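Local structure of surface glycoprotein (Trypanosoma brucei, 5KLH) at residues Lys24-Trp29 / Leu202-Asp207; Ser71-Lys76 / Ser89-Thr94; Val153-Leu158 / Leu186-Glu191. The protein forms the bilobed ectodomain of an insect-stage (procyclic) trypanosome transmembrane surface antigen, and is a putative sensor. All blocks are in the same frame, centred on the assembly; numbering follows the deposited sequence.

In the fold
From the N terminus, the chain leaves helix 12-20 and lays down residues 24-29, which wait for a partner 173 residues later. Contact 2 closes first, toward the open end of the hairpin of strands 72-79 and 85-100. The chain then passes through a disulfide-containing excursion, including helix 116-128, and returns along strand 145-164. Contact 3 closes a loop of 27 residues between this strand and 189-191. Strand 197-204 finally reaches residues 24-29, so contact 1 encloses the other two, which follow one another in series. Contacts 2 and 3 adjoin, with Ala93 N 2.9 Å from Val153 O in neighbouring strands; contact 1 touches neither, its centre about 24 Å from that of contact 2 and about 22 Å from that of contact 3.

Contact 1 of 3, residues Lys24-Trp29 / Leu202-Asp207; sequences KPLESW and LYSEGD
Trp29 packs against Leu202 and Ser204 at the end of strand 197-204, and the contact rests on apolar packing. The six-membered end of the indole does most of the work. Leu202 meets it at about a right angle, with its CG 3.8 Å from Trp29 CZ3 and its CD2 over one face, offset toward the rim. Leu26 CD2 lies over the opposite face, also toward the rim, so each face meets a leucine methyl, though not directly across from each other. Ser204 CB stands 3.7 Å from Trp29 CH2; a chi1 of 69° puts its OG between the backbone N and the carbonyl carbon, 3.7 Å from Leu26 CD1. Tyr170 meets the indole edge-to-face.

Backbone groups supply the in-plane neighbours: Leu202 O approaches the indole edge, 3.5 Å from Trp29 CZ3, and the carbonyl carbon of Tyr203 sits there as well. The Tyr203 side chain leaves the backbone away from 24-29, and its ring stacks on Phe209.

Polar bonds fix each segment separately. Trp29 N donates to Leu26 O, and Trp29 O accepts from Thr58 OG1. The contact thus places a buried tryptophan beside a strand-turn-helix junction, where a type I turn from Ser204 leads to Asp207, the N-cap of helix 208-215, whose OD2 accepts from Phe209 N.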
loop_
_atom_site.group_PDB
_atom_site.type_symbol
_atom_site.label_atom_id
_atom_site.label_comp_id
_atom_site.label_asym_id
_atom_site.label_seq_id
_atom_site.Cartn_x
_atom_site.Cartn_y
_atom_site.Cartn_z
ATOM N N LYS A 24 21.427 3.121 10.437
ATOM C CA LYS A 24 22.754 2.515 10.383
ATOM C C LYS A 24 22.755 1.019 10.056
ATOM O O LYS A 24 23.532 0.576 9.204
ATOM C CB LYS A 24 23.486 2.792 11.698
ATOM C CG LYS A 24 23.671 4.300 11.881
ATOM C CD LYS A 24 24.505 4.686 13.096
ATOM C CE LYS A 24 25.427 5.861 12.760
ATOM N NZ LYS A 24 24.723 6.917 11.971
ATOM N N PRO A 25 21.874 0.233 10.695
ATOM C CA PRO A 25 21.875 -1.182 10.306
ATOM C C PRO A 25 21.469 -1.396 8.847
ATOM O O PRO A 25 21.894 -2.367 8.221
ATOM C CB PRO A 25 20.843 -1.817 11.250
ATOM C CG PRO A 25 20.674 -0.841 12.366
ATOM C CD PRO A 25 20.919 0.510 11.783
ATOM N N LEU A 26 20.666 -0.490 8.304
ATOM C CA LEU A 26 20.146 -0.675 6.951
ATOM C C LEU A 26 21.216 -0.516 5.872
ATOM O O LEU A 26 21.017 -0.943 4.727
ATOM C CB LEU A 26 18.999 0.297 6.696
ATOM C CG LEU A 26 17.981 0.300 7.836
ATOM C CD1 LEU A 26 16.838 1.251 7.531
ATOM C CD2 LEU A 26 17.464 -1.110 8.084
ATOM N N GLU A 27 22.357 0.075 6.234
ATOM C CA GLU A 27 23.478 0.203 5.301
ATOM C C GLU A 27 24.003 -1.163 4.897
ATOM O O GLU A 27 24.600 -1.325 3.822
ATOM C CB GLU A 27 24.606 1.042 5.913
ATOM C CG GLU A 27 24.162 2.424 6.366
ATOM C CD GLU A 27 23.174 3.089 5.407
ATOM O OE1 GLU A 27 23.509 3.277 4.215
ATOM O OE2 GLU A 27 22.050 3.428 5.853
ATOM N N SER A 28 23.755 -2.151 5.749
ATOM C CA SER A 28 24.183 -3.513 5.480
ATOM C C SER A 28 23.162 -4.316 4.680
ATOM O O SER A 28 23.323 -5.523 4.511
ATOM C CB SER A 28 24.483 -4.236 6.795
ATOM O OG SER A 28 25.521 -3.577 7.503
ATOM N N TRP A 29 22.118 -3.657 4.179
ATOM C CA TRP A 29 21.046 -4.379 3.481
ATOM C C TRP A 29 21.375 -4.636 2.002
ATOM O O TRP A 29 20.592 -4.326 1.082
ATOM C CB TRP A 29 19.718 -3.620 3.632
ATOM C CG TRP A 29 18.958 -3.968 4.894
ATOM C CD1 TRP A 29 19.446 -4.615 5.999
ATOM C CD2 TRP A 29 17.576 -3.693 5.171
ATOM N NE1 TRP A 29 18.452 -4.764 6.936
ATOM C CE2 TRP A 29 17.295 -4.208 6.452
ATOM C CE3 TRP A 29 16.546 -3.060 4.457
ATOM C CZ2 TRP A 29 16.035 -4.105 7.042
ATOM C CZ3 TRP A 29 15.289 -2.970 5.041
ATOM C CH2 TRP A 29 15.047 -3.490 6.319
ATOM N N LEU A 202 12.474 -2.697 -0.268
ATOM C CA LEU A 202 12.320 -3.265 1.073
ATOM C C LEU A 202 12.649 -2.205 2.123
ATOM O O LEU A 202 13.760 -1.664 2.148
ATOM C CB LEU A 202 13.211 -4.509 1.247
ATOM C CG LEU A 202 13.246 -5.136 2.642
ATOM C CD1 LEU A 202 11.927 -5.822 2.961
ATOM C CD2 LEU A 202 14.410 -6.110 2.801
ATOM N N TYR A 203 11.652 -1.885 2.950
ATOM C CA TYR A 203 11.776 -0.947 4.066
ATOM C C TYR A 203 11.867 -1.669 5.389
ATOM O O TYR A 203 11.434 -2.833 5.516
ATOM C CB TYR A 203 10.568 -0.003 4.125
ATOM C CG TYR A 203 10.530 0.987 2.999
ATOM C CD1 TYR A 203 10.012 0.634 1.769
ATOM C CD2 TYR A 203 11.022 2.280 3.168
ATOM C CE1 TYR A 203 9.992 1.551 0.711
ATOM C CE2 TYR A 203 11.005 3.194 2.131
ATOM C CZ TYR A 203 10.490 2.820 0.903
ATOM O OH TYR A 203 10.468 3.722 -0.148
ATOM N N SER A 204 12.373 -0.971 6.400
ATOM C CA SER A 204 12.214 -1.449 7.768
ATOM C C SER A 204 10.931 -0.847 8.343
ATOM O O SER A 204 10.505 0.228 7.916
ATOM C CB SER A 204 13.431 -1.101 8.638
ATOM O OG SER A 204 13.534 0.296 8.870
ATOM N N GLU A 205 10.306 -1.565 9.275
ATOM C CA GLU A 205 9.061 -1.129 9.899
ATOM C C GLU A 205 9.113 0.278 10.460
ATOM O O GLU A 205 8.125 1.001 10.403
ATOM C CB GLU A 205 8.655 -2.077 11.044
ATOM C CG GLU A 205 7.970 -3.327 10.616
ATOM C CD GLU A 205 7.361 -4.076 11.792
ATOM O OE1 GLU A 205 7.870 -3.947 12.940
ATOM O OE2 GLU A 205 6.399 -4.824 11.558
ATOM N N GLY A 206 10.241 0.651 11.057
ATOM C CA GLY A 206 10.328 1.963 11.677
ATOM C C GLY A 206 10.704 3.093 10.732
ATOM O O GLY A 206 10.964 4.215 11.186
ATOM N N ASP A 207 10.724 2.831 9.426
ATOM C CA ASP A 207 11.104 3.896 8.485
ATOM C C ASP A 207 10.131 5.060 8.514
ATOM O O ASP A 207 8.928 4.861 8.609
ATOM C CB ASP A 207 11.194 3.364 7.059
ATOM C CG ASP A 207 11.981 4.284 6.166
ATOM O OD1 ASP A 207 13.209 4.092 6.105
ATOM O OD2 ASP A 207 11.370 5.179 5.523
#

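Contact 2 of 3, residues Ser71-Lys76 / Ser89-Thr94; sequences SQLVVK and SPLHAT
Leu73 and Ser89 form an antiparallel hydrogen-bonded pair, Leu73 N to Ser89 O at 2.8 Å and Ser89 N to Leu73 O at 3.0 Å, followed by Gln72 and Pro90 as a non-hydrogen-bonded pair. One step further, Leu91 N donates to Ser71 O at 2.9 Å, nearly straight at 168° and in the carbonyl plane. That oxygen also accepts from a water, which in turn accepts from His92 N, bridging the ends where the strands part.

The side chains of Gln72 and Pro90 lie side by side and point the same way. The glutamine chain bends at its second torsion (chi2 -82°), which folds the amide back over the neighbouring strand and brings NE2 to 3.6 Å from Pro90 CB. OE1 rests 3.2 Å from Pro90 N, which has no hydrogen to give, so this is contact without a bond. At Leu91, CD2 lies 3.7 Å from Leu73 CB, an apolar touch beside the Ser71 carbonyl.

The pairing belongs to the hairpin of strands 72-79 and 85-100. On its far side strand 85-100 pairs with strand 145-164, whose Leu155 and Leu158 pack on Ser89, while Leu91 rests on Thr68 of strand 68-69.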
loop_
_atom_site.group_PDB
_atom_site.type_symbol
_atom_site.label_atom_id
_atom_site.label_comp_id
_atom_site.label_asym_id
_atom_site.label_seq_id
_atom_site.Cartn_x
_atom_site.Cartn_y
_atom_site.Cartn_z
ATOM N N SER A 71 0.289 -16.395 -12.684
ATOM C CA SER A 71 -0.097 -14.994 -12.817
ATOM C C SER A 71 0.669 -14.104 -11.836
ATOM O O SER A 71 0.451 -12.887 -11.790
ATOM C CB SER A 71 -1.601 -14.843 -12.586
ATOM O OG SER A 71 -1.938 -15.149 -11.239
ATOM N N GLN A 72 1.555 -14.725 -11.056
ATOM C CA GLN A 72 2.249 -14.050 -9.961
ATOM C C GLN A 72 3.697 -13.756 -10.284
ATOM O O GLN A 72 4.397 -14.580 -10.878
ATOM C CB GLN A 72 2.194 -14.901 -8.685
ATOM C CG GLN A 72 0.801 -15.324 -8.301
ATOM C CD GLN A 72 0.035 -14.256 -7.552
ATOM O OE1 GLN A 72 0.545 -13.641 -6.610
ATOM N NE2 GLN A 72 -1.214 -14.051 -7.946
ATOM N N LEU A 73 4.153 -12.575 -9.879
ATOM C CA LEU A 73 5.573 -12.300 -9.825
ATOM C C LEU A 73 6.099 -12.957 -8.556
ATOM O O LEU A 73 5.450 -12.879 -7.510
ATOM C CB LEU A 73 5.842 -10.795 -9.794
ATOM C CG LEU A 73 7.289 -10.309 -9.695
ATOM C CD1 LEU A 73 7.978 -10.389 -11.056
ATOM C CD2 LEU A 73 7.298 -8.888 -9.181
ATOM N N VAL A 74 7.246 -13.621 -8.664
ATOM C CA VAL A 74 7.867 -14.296 -7.540
ATOM C C VAL A 74 9.115 -13.546 -7.133
ATOM O O VAL A 74 10.107 -13.527 -7.871
ATOM C CB VAL A 74 8.226 -15.760 -7.891
ATOM C CG1 VAL A 74 8.857 -16.448 -6.694
ATOM C CG2 VAL A 74 6.979 -16.512 -8.340
ATOM N N VAL A 75 9.076 -12.933 -5.956
ATOM C CA VAL A 75 10.200 -12.134 -5.483
ATOM C C VAL A 75 10.862 -12.857 -4.319
ATOM O O VAL A 75 10.283 -12.983 -3.246
ATOM C CB VAL A 75 9.745 -10.727 -5.057
ATOM C CG1 VAL A 75 10.930 -9.894 -4.605
ATOM C CG2 VAL A 75 9.032 -10.045 -6.217
ATOM N N LYS A 76 12.067 -13.371 -4.556
ATOM C CA LYS A 76 12.831 -14.033 -3.508
ATOM C C LYS A 76 13.790 -13.053 -2.860
ATOM O O LYS A 76 14.759 -12.598 -3.475
ATOM C CB LYS A 76 13.571 -15.242 -4.089
ATOM C CG LYS A 76 12.605 -16.178 -4.800
ATOM C CD LYS A 76 13.244 -17.488 -5.234
ATOM C CE LYS A 76 12.200 -18.373 -5.908
ATOM N NZ LYS A 76 12.705 -19.739 -6.234
ATOM N N SER A 89 3.167 -11.795 -5.808
ATOM C CA SER A 89 2.215 -10.703 -5.943
ATOM C C SER A 89 1.671 -10.780 -7.353
ATOM O O SER A 89 2.437 -11.046 -8.278
ATOM C CB SER A 89 2.887 -9.346 -5.689
ATOM O OG SER A 89 1.928 -8.313 -5.515
ATOM N N PRO A 90 0.364 -10.536 -7.534
ATOM C CA PRO A 90 -0.195 -10.686 -8.880
ATOM C C PRO A 90 0.330 -9.628 -9.843
ATOM O O PRO A 90 0.345 -8.452 -9.489
ATOM C CB PRO A 90 -1.708 -10.529 -8.660
ATOM C CG PRO A 90 -1.836 -9.796 -7.385
ATOM C CD PRO A 90 -0.669 -10.216 -6.535
ATOM N N LEU A 91 0.749 -10.052 -11.035
ATOM C CA LEU A 91 1.187 -9.115 -12.083
ATOM C C LEU A 91 0.070 -8.186 -12.511
ATOM O O LEU A 91 0.305 -7.031 -12.880
ATOM C CB LEU A 91 1.700 -9.878 -13.289
ATOM C CG LEU A 91 2.982 -10.659 -13.032
ATOM C CD1 LEU A 91 3.217 -11.643 -14.159
ATOM C CD2 LEU A 91 4.148 -9.703 -12.897
ATOM N N HIS A 92 -1.149 -8.708 -12.458
ATOM C CA HIS A 92 -2.328 -7.955 -12.843
ATOM C C HIS A 92 -3.416 -8.188 -11.826
ATOM O O HIS A 92 -3.639 -9.316 -11.402
ATOM C CB HIS A 92 -2.810 -8.371 -14.236
ATOM C CG HIS A 92 -4.241 -8.023 -14.498
ATOM N ND1 HIS A 92 -5.233 -8.975 -14.602
ATOM C CD2 HIS A 92 -4.849 -6.821 -14.648
ATOM C CE1 HIS A 92 -6.394 -8.374 -14.810
ATOM N NE2 HIS A 92 -6.186 -7.071 -14.853
ATOM N N ALA A 93 -4.110 -7.132 -11.434
ATOM C CA ALA A 93 -5.254 -7.293 -10.559
ATOM C C ALA A 93 -6.456 -6.572 -11.128
ATOM O O ALA A 93 -6.332 -5.550 -11.814
ATOM C CB ALA A 93 -4.939 -6.784 -9.149
ATOM N N THR A 94 -7.622 -7.135 -10.847
ATOM C CA THR A 94 -8.882 -6.506 -11.163
ATOM C C THR A 94 -9.427 -5.904 -9.886
ATOM O O THR A 94 -9.941 -6.616 -9.025
ATOM C CB THR A 94 -9.868 -7.508 -11.745
ATOM O OG1 THR A 94 -9.306 -8.079 -12.933
ATOM C CG2 THR A 94 -11.182 -6.829 -12.077
HETATM O O HOH W 1 -1.796 -11.551 -12.694
#

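Contact 3 of 3, residues Val153-Leu158 / Leu186-Glu191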
loop_
_atom_site.group_PDB
_atom_site.type_symbol
_atom_site.label_atom_id
_atom_site.label_comp_id
_atom_site.label_asym_id
_atom_site.label_seq_id
_atom_site.Cartn_x
_atom_site.Cartn_y
_atom_site.Cartn_z
ATOM N N VAL A 153 -5.464 -3.060 -13.213
ATOM C CA VAL A 153 -4.162 -2.519 -12.831
ATOM C C VAL A 153 -3.046 -3.552 -12.934
ATOM O O VAL A 153 -3.289 -4.768 -12.850
ATOM C CB VAL A 153 -4.192 -1.971 -11.401
ATOM C CG1 VAL A 153 -5.274 -0.914 -11.296
ATOM C CG2 VAL A 153 -4.483 -3.090 -10.404
ATOM N N TYR A 154 -1.822 -3.062 -13.109
ATOM C CA TYR A 154 -0.669 -3.938 -13.272
ATOM C C TYR A 154 0.455 -3.529 -12.339
ATOM O O TYR A 154 0.831 -2.349 -12.282
ATOM C CB TYR A 154 -0.186 -3.931 -14.714
ATOM C CG TYR A 154 -1.242 -4.384 -15.687
ATOM C CD1 TYR A 154 -2.180 -3.498 -16.182
ATOM C CD2 TYR A 154 -1.316 -5.716 -16.092
ATOM C CE1 TYR A 154 -3.151 -3.910 -17.075
ATOM C CE2 TYR A 154 -2.294 -6.134 -16.985
ATOM C CZ TYR A 154 -3.207 -5.235 -17.459
ATOM O OH TYR A 154 -4.176 -5.662 -18.344
ATOM N N LEU A 155 1.000 -4.502 -11.625
ATOM C CA LEU A 155 2.073 -4.251 -10.672
ATOM C C LEU A 155 3.296 -3.600 -11.312
ATOM O O LEU A 155 3.814 -4.091 -12.323
ATOM C CB LEU A 155 2.497 -5.561 -10.017
ATOM C CG LEU A 155 3.540 -5.438 -8.913
ATOM C CD1 LEU A 155 2.971 -4.678 -7.721
ATOM C CD2 LEU A 155 3.959 -6.835 -8.510
ATOM N N SER A 156 3.765 -2.518 -10.693
ATOM C CA SER A 156 4.912 -1.767 -11.187
ATOM C C SER A 156 5.961 -1.584 -10.096
ATOM O O SER A 156 7.158 -1.595 -10.368
ATOM C CB SER A 156 4.465 -0.412 -11.705
ATOM O OG SER A 156 5.579 0.336 -12.150
ATOM N N LYS A 157 5.487 -1.378 -8.872
ATOM C CA LYS A 157 6.363 -1.151 -7.728
ATOM C C LYS A 157 5.832 -1.985 -6.573
ATOM O O LYS A 157 4.689 -1.816 -6.169
ATOM C CB LYS A 157 6.415 0.342 -7.372
ATOM C CG LYS A 157 7.530 0.709 -6.411
ATOM C CD LYS A 157 7.763 2.224 -6.349
ATOM C CE LYS A 157 7.953 2.831 -7.737
ATOM N NZ LYS A 157 8.144 4.313 -7.686
ATOM N N LEU A 158 6.663 -2.890 -6.055
ATOM C CA LEU A 158 6.268 -3.758 -4.968
ATOM C C LEU A 158 6.991 -3.303 -3.710
ATOM O O LEU A 158 8.213 -3.220 -3.719
ATOM C CB LEU A 158 6.614 -5.209 -5.302
ATOM C CG LEU A 158 6.303 -6.236 -4.211
ATOM C CD1 LEU A 158 4.817 -6.445 -4.117
ATOM C CD2 LEU A 158 7.013 -7.542 -4.507
ATOM N N LEU A 186 -2.082 -5.870 -1.217
ATOM C CA LEU A 186 -2.305 -5.253 -2.522
ATOM C C LEU A 186 -2.210 -3.732 -2.501
ATOM O O LEU A 186 -2.655 -3.066 -3.436
ATOM C CB LEU A 186 -3.661 -5.669 -3.085
ATOM C CG LEU A 186 -3.804 -7.160 -3.391
ATOM C CD1 LEU A 186 -5.098 -7.430 -4.148
ATOM C CD2 LEU A 186 -2.611 -7.653 -4.167
ATOM N N SER A 187 -1.622 -3.188 -1.442
ATOM C CA SER A 187 -1.383 -1.749 -1.356
ATOM C C SER A 187 -0.060 -1.435 -2.041
ATOM O O SER A 187 0.922 -1.109 -1.376
ATOM C CB SER A 187 -1.365 -1.296 0.104
ATOM O OG SER A 187 -2.591 -1.606 0.744
ATOM N N GLN A 188 -0.032 -1.573 -3.367
ATOM C CA GLN A 188 1.222 -1.506 -4.109
ATOM C C GLN A 188 1.192 -0.428 -5.181
ATOM O O GLN A 188 0.208 0.289 -5.325
ATOM C CB GLN A 188 1.534 -2.868 -4.735
ATOM C CG GLN A 188 1.520 -4.011 -3.735
ATOM C CD GLN A 188 2.639 -3.881 -2.732
ATOM O OE1 GLN A 188 3.573 -3.124 -2.953
ATOM N NE2 GLN A 188 2.549 -4.614 -1.612
ATOM N N GLY A 189 2.278 -0.321 -5.930
ATOM C CA GLY A 189 2.359 0.662 -6.994
ATOM C C GLY A 189 1.888 0.021 -8.269
ATOM O O GLY A 189 2.466 -0.980 -8.710
ATOM N N TYR A 190 0.840 0.591 -8.865
ATOM C CA TYR A 190 0.220 0.012 -10.059
ATOM C C TYR A 190 0.214 0.954 -11.236
ATOM O O TYR A 190 0.256 2.185 -11.064
ATOM C CB TYR A 190 -1.217 -0.414 -9.764
ATOM C CG TYR A 190 -1.304 -1.594 -8.831
ATOM C CD1 TYR A 190 -0.986 -2.863 -9.275
ATOM C CD2 TYR A 190 -1.705 -1.436 -7.513
ATOM C CE1 TYR A 190 -1.059 -3.964 -8.418
ATOM C CE2 TYR A 190 -1.782 -2.527 -6.652
ATOM C CZ TYR A 190 -1.449 -3.783 -7.119
ATOM O OH TYR A 190 -1.503 -4.884 -6.293
ATOM N N GLU A 191 0.158 0.371 -12.434
ATOM C CA GLU A 191 0.013 1.143 -13.665
ATOM C C GLU A 191 -1.142 0.604 -14.505
ATOM O O GLU A 191 -1.705 -0.458 -14.216
ATOM C CB GLU A 191 1.313 1.128 -14.492
ATOM C CG GLU A 191 2.534 1.631 -13.771
ATOM C CD GLU A 191 2.509 3.132 -13.566
ATOM O OE1 GLU A 191 1.667 3.812 -14.193
ATOM O OE2 GLU A 191 3.328 3.626 -12.764
HETATM O O HOH W 2 4.799 2.719 -10.994
#
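Glu191, Tyr190 and Gln188 bury the most surface here, each meeting a different part of strand 153-158.

Glu191 pairs with Tyr154 through two backbone bonds, Glu191 N to Tyr154 O and Tyr154 N to Glu191 O, both 2.8 Å. The same Glu191 O lies at the edge of the Tyr154 ring, in its plane. Beyond the backbone, a chi1 of -57°, with CG anti to the carbonyl carbon and beside the backbone N, brings Glu191 CG to 3.5 Å from Ser156 CB; the bend at chi2 (-72°) then turns the carboxylate. A water donates to both Ser156 OG and Glu191 OE2, although its approach to the carboxylate is doubtfully short.

Tyr190 is held from two directions. Val153 CG2 sits over one face as a CH-pi contact, 4.0 Å from the ring centroid and 22° off the normal, while Leu155 N comes up at the edge, 3.5 Å from Tyr190 CD1. On the main chain, Tyr190 CA makes a CH...O contact with Tyr154 O.

The side chain of Gln188 lies alongside Leu155, pointing the same way, its CB against Leu155 CD1, and its CD approaches Leu158 CD1 to 3.6 Å. Its amide is buried but satisfied beyond the contact: OE1 accepts from Tyr159 N, and NE2 donates to His185 O.

Between Leu155 and Lys157 the register slips by one. Ser156 N, at 2.8 Å, and Lys157 N both donate to Gly189 O, and Gly189 N returns a bond to Lys157 O: a classic beta bulge. Gly189 O is therefore gripped twice, the Lys157 donor standing well out of the carbonyl plane. Chemically, the contact divides its labour: main-chain bonds set the register and its slip, Leu155 and Tyr190 share one face, and Tyr154, Lys157 and Glu191 share the other, which mixes an aromatic ring with charged chains.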